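Local coordinates for McyG protein (PDB 4R0M), which probably activates phenylalanine or a related substrate as an acyl-adenylate and passes it to its own carrier domain during microcystin synthesis, at residues Met222-Val227 and Gln244-Met249; Lys502-Val507 and Gly512-Tyr517. All blocks are in the same frame, centred on the assembly; numbering follows the deposited sequence.

Interaction 1: Met222-Val227 and Gln244-Met249. With FA5 (adenosine-5'-[phenylalaninyl-phosphate]), chain C.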
HETATM    1  N   MSE A 222       2.259   7.473   3.401  1.00 28.54           N
HETATM    2  CA  MSE A 222       2.166   6.758   2.155  1.00 28.69           C
HETATM    3  C   MSE A 222       1.458   7.584   1.155  1.00 28.81           C
HETATM    4  O   MSE A 222       0.723   8.430   1.549  1.00 29.23           O
HETATM    5  CB  MSE A 222       1.373   5.487   2.334  1.00 28.52           C
HETATM    6  CG  MSE A 222       2.066   4.412   3.155  1.00 28.99           C
HETATM    7 SE   MSE A 222       3.777   3.706   2.596  1.00 28.86          SE
HETATM    8  CE  MSE A 222       4.857   4.602   3.874  1.00 29.83           C
ATOM      9  N   PRO A 223       1.676   7.388  -0.122  1.00 28.86           N
ATOM     10  CA  PRO A 223       0.984   8.207  -1.124  1.00 28.73           C
ATOM     11  C   PRO A 223      -0.532   8.025  -1.073  1.00 28.55           C
ATOM     12  O   PRO A 223      -1.019   6.930  -0.790  1.00 28.55           O
ATOM     13  CB  PRO A 223       1.554   7.709  -2.462  1.00 28.68           C
ATOM     14  CG  PRO A 223       2.208   6.408  -2.161  1.00 28.78           C
ATOM     15  CD  PRO A 223       2.661   6.480  -0.735  1.00 28.76           C
ATOM     16  N   LEU A 224      -1.257   9.101  -1.357  1.00 28.42           N
ATOM     17  CA  LEU A 224      -2.698   9.161  -1.130  1.00 28.11           C
ATOM     18  C   LEU A 224      -3.553   8.323  -2.071  1.00 28.05           C
ATOM     19  O   LEU A 224      -4.727   8.097  -1.792  1.00 28.13           O
ATOM     20  CB  LEU A 224      -3.180  10.617  -1.136  1.00 28.24           C
ATOM     21  CG  LEU A 224      -2.753  11.531   0.016  1.00 28.55           C
ATOM     22  CD1 LEU A 224      -3.345  12.914  -0.186  1.00 29.04           C
ATOM     23  CD2 LEU A 224      -3.175  10.978   1.367  1.00 28.66           C
ATOM     24  N   ASP A 225      -2.980   7.862  -3.181  1.00 27.91           N
ATOM     25  CA  ASP A 225      -3.729   7.040  -4.138  1.00 27.44           C
ATOM     26  C   ASP A 225      -3.945   5.609  -3.647  1.00 26.98           C
ATOM     27  O   ASP A 225      -4.804   4.900  -4.164  1.00 27.04           O
ATOM     28  CB  ASP A 225      -3.052   7.028  -5.512  1.00 27.98           C
ATOM     29  CG  ASP A 225      -1.612   6.574  -5.447  1.00 28.07           C
ATOM     30  OD1 ASP A 225      -0.742   7.417  -5.136  1.00 28.79           O
ATOM     31  OD2 ASP A 225      -1.353   5.380  -5.711  1.00 27.83           O
ATOM     32  N   HIS A 226      -3.165   5.189  -2.657  1.00 26.89           N
ATOM     33  CA  HIS A 226      -3.285   3.840  -2.114  1.00 27.11           C
ATOM     34  C   HIS A 226      -4.401   3.712  -1.104  1.00 27.05           C
ATOM     35  O   HIS A 226      -4.688   4.650  -0.358  1.00 27.10           O
ATOM     36  CB  HIS A 226      -1.967   3.393  -1.511  1.00 27.17           C
ATOM     37  CG  HIS A 226      -1.920   1.923  -1.198  1.00 27.50           C
ATOM     38  ND1 HIS A 226      -2.257   1.431   0.007  1.00 27.36           N
ATOM     39  CD2 HIS A 226      -1.571   0.828  -1.989  1.00 27.54           C
ATOM     40  CE1 HIS A 226      -2.128   0.094  -0.004  1.00 27.83           C
ATOM     41  NE2 HIS A 226      -1.704  -0.276  -1.226  1.00 27.70           N
ATOM     42  N   VAL A 227      -5.023   2.535  -1.072  1.00 27.03           N
ATOM     43  CA  VAL A 227      -6.194   2.260  -0.224  1.00 27.06           C
ATOM     44  C   VAL A 227      -5.960   2.465   1.283  1.00 26.97           C
ATOM     45  O   VAL A 227      -6.883   2.840   2.015  1.00 26.83           O
ATOM     46  CB  VAL A 227      -6.767   0.846  -0.510  1.00 27.22           C
ATOM     47  CG1 VAL A 227      -5.855  -0.243   0.039  1.00 27.21           C
ATOM     48  CG2 VAL A 227      -8.180   0.702   0.037  1.00 27.75           C
ATOM     49  N   GLN A 244      -6.150  13.996  11.731  1.00 30.93           N
ATOM     50  CA  GLN A 244      -5.359  13.204  10.786  1.00 30.67           C
ATOM     51  C   GLN A 244      -4.237  14.022  10.147  1.00 30.00           C
ATOM     52  O   GLN A 244      -4.418  15.192   9.799  1.00 29.44           O
ATOM     53  CB  GLN A 244      -6.238  12.525   9.720  1.00 30.65           C
ATOM     54  CG  GLN A 244      -6.963  13.456   8.760  1.00 30.59           C
ATOM     55  CD  GLN A 244      -7.737  12.696   7.698  1.00 31.11           C
ATOM     56  OE1 GLN A 244      -7.182  12.289   6.674  1.00 31.07           O
ATOM     57  NE2 GLN A 244      -9.033  12.514   7.931  1.00 31.00           N
ATOM     58  N   ILE A 245      -3.079  13.386  10.008  1.00 29.67           N
ATOM     59  CA  ILE A 245      -1.888  14.032   9.469  1.00 29.36           C
ATOM     60  C   ILE A 245      -1.417  13.287   8.222  1.00 29.52           C
ATOM     61  O   ILE A 245      -1.412  12.054   8.191  1.00 29.25           O
ATOM     62  CB  ILE A 245      -0.755  14.089  10.518  1.00 28.91           C
ATOM     63  CG1 ILE A 245      -1.286  14.648  11.845  1.00 28.84           C
ATOM     64  CG2 ILE A 245       0.407  14.936  10.014  1.00 28.96           C
ATOM     65  CD1 ILE A 245      -0.462  14.269  13.055  1.00 28.68           C
ATOM     66  N   HIS A 246      -1.038  14.047   7.198  1.00 29.83           N
ATOM     67  CA  HIS A 246      -0.524  13.478   5.958  1.00 30.04           C
ATOM     68  C   HIS A 246       0.793  14.084   5.567  1.00 30.36           C
ATOM     69  O   HIS A 246       0.911  15.301   5.393  1.00 30.40           O
ATOM     70  CB  HIS A 246      -1.552  13.598   4.842  1.00 29.99           C
ATOM     71  CG  HIS A 246      -2.771  12.737   5.056  1.00 30.62           C
ATOM     72  ND1 HIS A 246      -2.801  11.433   4.724  1.00 30.43           N
ATOM     73  CD2 HIS A 246      -4.013  13.030   5.616  1.00 30.47           C
ATOM     74  CE1 HIS A 246      -4.002  10.919   5.039  1.00 30.32           C
ATOM     75  NE2 HIS A 246      -4.743  11.897   5.587  1.00 30.85           N
ATOM     76  N   VAL A 247       1.796  13.217   5.440  1.00 30.09           N
ATOM     77  CA  VAL A 247       3.168  13.611   5.126  1.00 30.32           C
ATOM     78  C   VAL A 247       3.541  13.012   3.769  1.00 30.34           C
ATOM     79  O   VAL A 247       3.200  11.859   3.501  1.00 30.25           O
ATOM     80  CB  VAL A 247       4.153  13.088   6.199  1.00 30.41           C
ATOM     81  CG1 VAL A 247       5.496  13.802   6.109  1.00 30.27           C
ATOM     82  CG2 VAL A 247       3.570  13.242   7.598  1.00 30.64           C
ATOM     83  N   PRO A 248       4.234  13.785   2.905  1.00 30.58           N
ATOM     84  CA  PRO A 248       4.693  13.209   1.634  1.00 30.72           C
ATOM     85  C   PRO A 248       5.766  12.149   1.882  1.00 30.93           C
ATOM     86  O   PRO A 248       6.641  12.344   2.730  1.00 30.73           O
ATOM     87  CB  PRO A 248       5.287  14.411   0.882  1.00 30.71           C
ATOM     88  CG  PRO A 248       4.825  15.627   1.621  1.00 30.58           C
ATOM     89  CD  PRO A 248       4.646  15.193   3.042  1.00 30.50           C
HETATM   90  N   MSE A 249       5.684  11.038   1.151  1.00 31.61           N
HETATM   91  CA  MSE A 249       6.548   9.873   1.377  1.00 31.98           C
HETATM   92  C   MSE A 249       8.011  10.211   1.279  1.00 32.20           C
HETATM   93  O   MSE A 249       8.812   9.742   2.090  1.00 32.29           O
HETATM   94  CB  MSE A 249       6.200   8.762   0.386  1.00 32.55           C
HETATM   95  CG  MSE A 249       6.903   7.456   0.753  1.00 33.50           C
HETATM   96 SE   MSE A 249       6.343   5.978  -0.422  1.00 34.92          SE
HETATM   97  CE  MSE A 249       6.724   6.789  -2.178  1.00 34.50           C
TER
HETATM   98  C   FA5 C 701      -2.080  -3.239   0.027  0.60 33.90           C
HETATM   99  O   FA5 C 701      -0.865  -3.323  -0.105  0.60 34.65           O
HETATM  100  CA  FA5 C 701      -2.700  -3.355   1.396  1.00 34.42           C
HETATM  101  N   FA5 C 701      -2.133  -4.559   1.956  1.00 36.01           N
HETATM  102  CB  FA5 C 701      -2.343  -2.170   2.304  1.00 35.54           C
HETATM  103  CG  FA5 C 701      -2.773  -2.200   3.776  1.00 35.30           C
HETATM  104  CD1 FA5 C 701      -3.170  -3.356   4.451  1.00 35.37           C
HETATM  105  CD2 FA5 C 701      -2.755  -1.000   4.500  1.00 35.43           C
HETATM  106  CE1 FA5 C 701      -3.546  -3.310   5.799  1.00 35.06           C
HETATM  107  CE2 FA5 C 701      -3.122  -0.943   5.850  1.00 34.98           C
HETATM  108  CZ  FA5 C 701      -3.522  -2.107   6.504  1.00 35.11           C
HETATM  109  P   FA5 C 701      -2.672  -3.883  -2.548  1.00 31.13           P
HETATM  110  OP1 FA5 C 701      -1.701  -3.125  -3.414  1.00 32.33           O
HETATM  111  OP2 FA5 C 701      -4.029  -4.227  -3.109  1.00 31.12           O
HETATM  112  OP3 FA5 C 701      -2.898  -3.053  -1.170  0.60 32.75           O
HETATM  113  O5' FA5 C 701      -1.930  -5.251  -2.127  1.00 31.02           O
HETATM  114  C5' FA5 C 701      -2.566  -6.266  -1.355  1.00 30.16           C
HETATM  115  C4' FA5 C 701      -1.600  -7.432  -1.218  1.00 29.90           C
HETATM  116  O4' FA5 C 701      -0.442  -7.085  -0.448  1.00 29.53           O
HETATM  117  C3' FA5 C 701      -2.201  -8.617  -0.489  1.00 29.97           C
HETATM  118  O3' FA5 C 701      -3.004  -9.424  -1.348  1.00 30.72           O
HETATM  119  C2' FA5 C 701      -0.968  -9.348  -0.011  1.00 30.42           C
HETATM  120  O2' FA5 C 701      -0.437 -10.173  -1.054  1.00 30.32           O
HETATM  121  C1' FA5 C 701       0.019  -8.234   0.269  1.00 30.19           C
HETATM  122  N9  FA5 C 701       0.034  -7.968   1.730  1.00 31.15           N
HETATM  123  C8  FA5 C 701      -0.581  -6.943   2.349  1.00 31.08           C
HETATM  124  N7  FA5 C 701      -0.376  -6.973   3.688  1.00 31.43           N
HETATM  125  C5  FA5 C 701       0.385  -8.049   3.953  1.00 31.59           C
HETATM  126  C6  FA5 C 701       0.973  -8.677   5.163  1.00 31.76           C
HETATM  127  N6  FA5 C 701       0.781  -8.146   6.392  1.00 32.13           N
HETATM  128  N1  FA5 C 701       1.708  -9.803   5.001  1.00 31.88           N
HETATM  129  C2  FA5 C 701       1.907 -10.351   3.784  1.00 31.82           C
HETATM  130  N3  FA5 C 701       1.410  -9.832   2.645  1.00 31.55           N
HETATM  131  C4  FA5 C 701       0.651  -8.705   2.660  1.00 31.51           C
HETATM  132  O   HOH W   1       1.378  11.272   1.501  1.00 27.21           O
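An ordered water donates to both sides of the contact, to Met-222 O at 2.9 Å and to Val-247 O at 2.8 Å, and so tethers the loop after strand 217-220 to the chain leaving the neighbouring strand 243-246. The side-chain amide of Asn-220 is a second donor to Met-222 O, and its ND2 also bonds ND1 of His-246, which ties the imidazole into the bridge. At the other end of the ring, His-246 NE2 donates to Gln-244 OE1 at 2.7 Å, with the acceptor practically in the ring plane and the donor on a lone pair of the amide carbonyl. Both ring nitrogens are thus engaged, which fixes the rotation of the buried imidazole. Leu-224 crosses it at a slant, its CD2 methyl 3.4 Å from His-246 ND1. With a phenylalanine here in place of His-246, the buried OE1 of Gln-244 would probably lose its N-H donor and ND2 of Asn-220 its nitrogen acceptor. Further along, the chain of Met-249, a selenomethionine in the crystal, is extended from CA and then bends at its last torsion (chi3 54°), bringing SE to 3.7 Å from CD of Pro-223. Pro-223 starts a type I turn ending at His-226, the N-cap of helix 227-240, whose ND1 takes up the Gly-228 N-H. This leaves NE2 of His-226 to make a weak bond, 3.0 Å long, to OP3, the oxygen joining phosphate and phenylalanyl carbonyl in the bound adenylate. Water, amides and imidazole therefore link the sheet core to the loop that presents a ligand-pocket histidine to the reactive acyl-phosphate linkage.

Interaction 2: Lys502-Val507 and Gly512-Tyr517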
ATOM      1  N   LYS A 502      29.552 -11.216  -2.086  1.00 53.05           N
ATOM      2  CA  LYS A 502      29.188 -11.177  -0.673  1.00 51.87           C
ATOM      3  C   LYS A 502      27.752 -11.645  -0.426  1.00 50.01           C
ATOM      4  O   LYS A 502      27.459 -12.224   0.621  1.00 50.36           O
ATOM      5  CB  LYS A 502      29.388  -9.765  -0.128  1.00 54.18           C
ATOM      6  CG  LYS A 502      29.848  -9.709   1.321  1.00 56.53           C
ATOM      7  CD  LYS A 502      30.550  -8.392   1.628  1.00 58.09           C
ATOM      8  CE  LYS A 502      31.933  -8.327   0.992  1.00 58.77           C
ATOM      9  NZ  LYS A 502      32.530  -6.965   1.074  1.00 59.69           N
ATOM     10  N   ILE A 503      26.869 -11.400  -1.393  1.00 47.59           N
ATOM     11  CA  ILE A 503      25.472 -11.834  -1.311  1.00 46.08           C
ATOM     12  C   ILE A 503      25.352 -13.353  -1.462  1.00 45.36           C
ATOM     13  O   ILE A 503      24.699 -14.010  -0.649  1.00 44.90           O
ATOM     14  CB  ILE A 503      24.570 -11.093  -2.333  1.00 45.32           C
ATOM     15  CG1 ILE A 503      24.408  -9.625  -1.930  1.00 45.53           C
ATOM     16  CG2 ILE A 503      23.195 -11.746  -2.430  1.00 44.77           C
ATOM     17  CD1 ILE A 503      23.932  -8.713  -3.042  1.00 45.36           C
ATOM     18  N   ARG A 504      25.996 -13.902  -2.492  1.00 44.93           N
ATOM     19  CA  ARG A 504      25.947 -15.339  -2.771  1.00 43.92           C
ATOM     20  C   ARG A 504      26.409 -16.191  -1.586  1.00 43.46           C
ATOM     21  O   ARG A 504      25.730 -17.149  -1.211  1.00 43.07           O
ATOM     22  CB  ARG A 504      26.767 -15.683  -4.017  1.00 43.08           C
ATOM     23  CG  ARG A 504      26.361 -16.995  -4.676  1.00 42.62           C
ATOM     24  CD  ARG A 504      27.297 -17.394  -5.810  1.00 42.07           C
ATOM     25  NE  ARG A 504      27.598 -16.296  -6.733  1.00 41.20           N
ATOM     26  CZ  ARG A 504      26.821 -15.916  -7.745  1.00 40.64           C
ATOM     27  NH1 ARG A 504      25.671 -16.530  -7.984  1.00 40.31           N
ATOM     28  NH2 ARG A 504      27.199 -14.909  -8.521  1.00 41.24           N
ATOM     29  N   SER A 505      27.553 -15.834  -1.002  1.00 43.37           N
ATOM     30  CA  SER A 505      28.111 -16.590   0.122  1.00 44.86           C
ATOM     31  C   SER A 505      27.242 -16.495   1.376  1.00 45.27           C
ATOM     32  O   SER A 505      26.955 -17.512   2.012  1.00 45.64           O
ATOM     33  CB  SER A 505      29.549 -16.157   0.421  1.00 45.29           C
ATOM     34  OG  SER A 505      29.615 -14.776   0.721  1.00 46.73           O
ATOM     35  N   HIS A 506      26.807 -15.281   1.712  1.00 45.55           N
ATOM     36  CA  HIS A 506      25.951 -15.051   2.880  1.00 45.60           C
ATOM     37  C   HIS A 506      24.654 -15.816   2.811  1.00 44.88           C
ATOM     38  O   HIS A 506      24.179 -16.324   3.828  1.00 45.36           O
ATOM     39  CB  HIS A 506      25.687 -13.563   3.071  1.00 46.92           C
ATOM     40  CG  HIS A 506      25.218 -13.200   4.459  1.00 48.12           C
ATOM     41  ND1 HIS A 506      23.933 -12.906   4.738  1.00 48.57           N
ATOM     42  CD2 HIS A 506      25.916 -13.090   5.662  1.00 48.29           C
ATOM     43  CE1 HIS A 506      23.813 -12.620   6.049  1.00 48.63           C
ATOM     44  NE2 HIS A 506      25.028 -12.736   6.613  1.00 48.76           N
ATOM     45  N   VAL A 507      24.083 -15.919   1.611  1.00 43.86           N
ATOM     46  CA  VAL A 507      22.857 -16.699   1.390  1.00 43.00           C
ATOM     47  C   VAL A 507      23.095 -18.207   1.541  1.00 43.32           C
ATOM     48  O   VAL A 507      22.261 -18.911   2.120  1.00 43.07           O
ATOM     49  CB  VAL A 507      22.196 -16.367   0.026  1.00 42.12           C
ATOM     50  CG1 VAL A 507      21.083 -17.352  -0.312  1.00 41.40           C
ATOM     51  CG2 VAL A 507      21.644 -14.949   0.036  1.00 41.55           C
ATOM     52  N   GLY A 512      21.799 -22.799   2.889  1.00 44.86           N
ATOM     53  CA  GLY A 512      22.278 -24.049   2.295  1.00 44.93           C
ATOM     54  C   GLY A 512      22.076 -24.131   0.790  1.00 44.50           C
ATOM     55  O   GLY A 512      22.518 -25.086   0.148  1.00 44.88           O
ATOM     56  N   ILE A 513      21.394 -23.134   0.234  1.00 43.21           N
ATOM     57  CA  ILE A 513      21.226 -23.006  -1.211  1.00 41.71           C
ATOM     58  C   ILE A 513      21.805 -21.675  -1.678  1.00 41.41           C
ATOM     59  O   ILE A 513      21.961 -20.741  -0.887  1.00 40.86           O
ATOM     60  CB  ILE A 513      19.748 -23.130  -1.651  1.00 41.86           C
ATOM     61  CG1 ILE A 513      18.860 -22.134  -0.889  1.00 42.05           C
ATOM     62  CG2 ILE A 513      19.258 -24.564  -1.483  1.00 41.64           C
ATOM     63  CD1 ILE A 513      17.544 -21.826  -1.570  1.00 42.19           C
ATOM     64  N   ALA A 514      22.120 -21.592  -2.966  1.00 40.93           N
ATOM     65  CA  ALA A 514      22.774 -20.413  -3.515  1.00 40.57           C
ATOM     66  C   ALA A 514      21.962 -19.748  -4.621  1.00 40.25           C
ATOM     67  O   ALA A 514      21.234 -20.424  -5.347  1.00 40.60           O
ATOM     68  CB  ALA A 514      24.153 -20.781  -4.027  1.00 40.24           C
ATOM     69  N   PRO A 515      22.073 -18.413  -4.744  1.00 39.86           N
ATOM     70  CA  PRO A 515      21.488 -17.748  -5.905  1.00 40.32           C
ATOM     71  C   PRO A 515      22.277 -18.061  -7.174  1.00 40.44           C
ATOM     72  O   PRO A 515      23.509 -17.962  -7.177  1.00 40.33           O
ATOM     73  CB  PRO A 515      21.603 -16.259  -5.561  1.00 39.81           C
ATOM     74  CG  PRO A 515      22.687 -16.173  -4.545  1.00 39.82           C
ATOM     75  CD  PRO A 515      22.617 -17.451  -3.766  1.00 39.92           C
ATOM     76  N   ALA A 516      21.571 -18.451  -8.233  1.00 40.47           N
ATOM     77  CA  ALA A 516      22.200 -18.684  -9.531  1.00 40.79           C
ATOM     78  C   ALA A 516      22.696 -17.367 -10.126  1.00 41.35           C
ATOM     79  O   ALA A 516      23.811 -17.298 -10.651  1.00 41.44           O
ATOM     80  CB  ALA A 516      21.234 -19.376 -10.479  1.00 40.43           C
ATOM     81  N   TYR A 517      21.869 -16.327 -10.022  1.00 41.31           N
ATOM     82  CA  TYR A 517      22.224 -14.992 -10.503  1.00 41.79           C
ATOM     83  C   TYR A 517      21.944 -13.923  -9.452  1.00 41.89           C
ATOM     84  O   TYR A 517      20.926 -13.974  -8.759  1.00 42.37           O
ATOM     85  CB  TYR A 517      21.466 -14.657 -11.792  1.00 42.07           C
ATOM     86  CG  TYR A 517      21.648 -15.662 -12.909  1.00 42.16           C
ATOM     87  CD1 TYR A 517      22.764 -15.611 -13.745  1.00 42.52           C
ATOM     88  CD2 TYR A 517      20.700 -16.662 -13.133  1.00 42.31           C
ATOM     89  CE1 TYR A 517      22.932 -16.529 -14.771  1.00 42.83           C
ATOM     90  CE2 TYR A 517      20.858 -17.584 -14.155  1.00 42.45           C
ATOM     91  CZ  TYR A 517      21.975 -17.512 -14.971  1.00 42.77           C
ATOM     92  OH  TYR A 517      22.136 -18.425 -15.987  1.00 43.16           O
TER
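Helix 498-511 packs here against the chain that doubles back from its own C-terminal end, a local, partly buried contact in which a proline lies against one side of the helix. Gly-512 makes the reversal possible: its positive phi (87°) ends the helical path, and a side chain at these backbone angles would collide with the preceding carbonyl oxygen. Pro-515 is the main apolar element, its ring meeting two helix residues one turn apart. CG of Pro-515 rests 3.8 Å from CG of Arg-504, and CD of Pro-515 lies 3.8 Å from CG1 of Val-507. Val-507 also packs on Leu-452 and Ile-456 of helix 449-457, while Pro-515 touches Ile-484 of strand 479-486. Beyond the aliphatic part, the Arg-504 chain bends at chi3 (-47°), swinging the guanidinium round the proline so that NH1 reaches two successive carbonyls at the edge of the group. The bond from Arg-504 NH1 to Pro-515 O is short, 2.7 Å, but poorly aligned at 126°, and the one from Arg-504 NH1 to Ala-516 O is longer, 3.3 Å; both are weak. Ala-516 and Tyr-517 pair through their backbones with Leu-482 and Ile-484, partners that rise together along both chains, which suggests parallel pairing, so strand 479-486, the helix and strand 517-520 are consistent with a beta-alpha-beta crossover.

The two contacts are separate, their centres 37 Å apart and their nearest atoms about 23 Å, and they share no helix or strand. Interaction 1 is a core contact near the centre of the chain, joining the loop after strand 217-220 to the end of the adjacent strand 243-246 and the chain that follows, through a water and one shared asparagine amide beside the adenylate. Interaction 2 lies far out, its centre about 30 Å from the chain centre, and is only partly buried; it packs a helix against its own following loop, with proline packing and weak arginine-to-carbonyl bonds at its edge. Water- and amide-bridged polar groups thus mark the buried site, whereas a charged side chain serves the more peripheral turn.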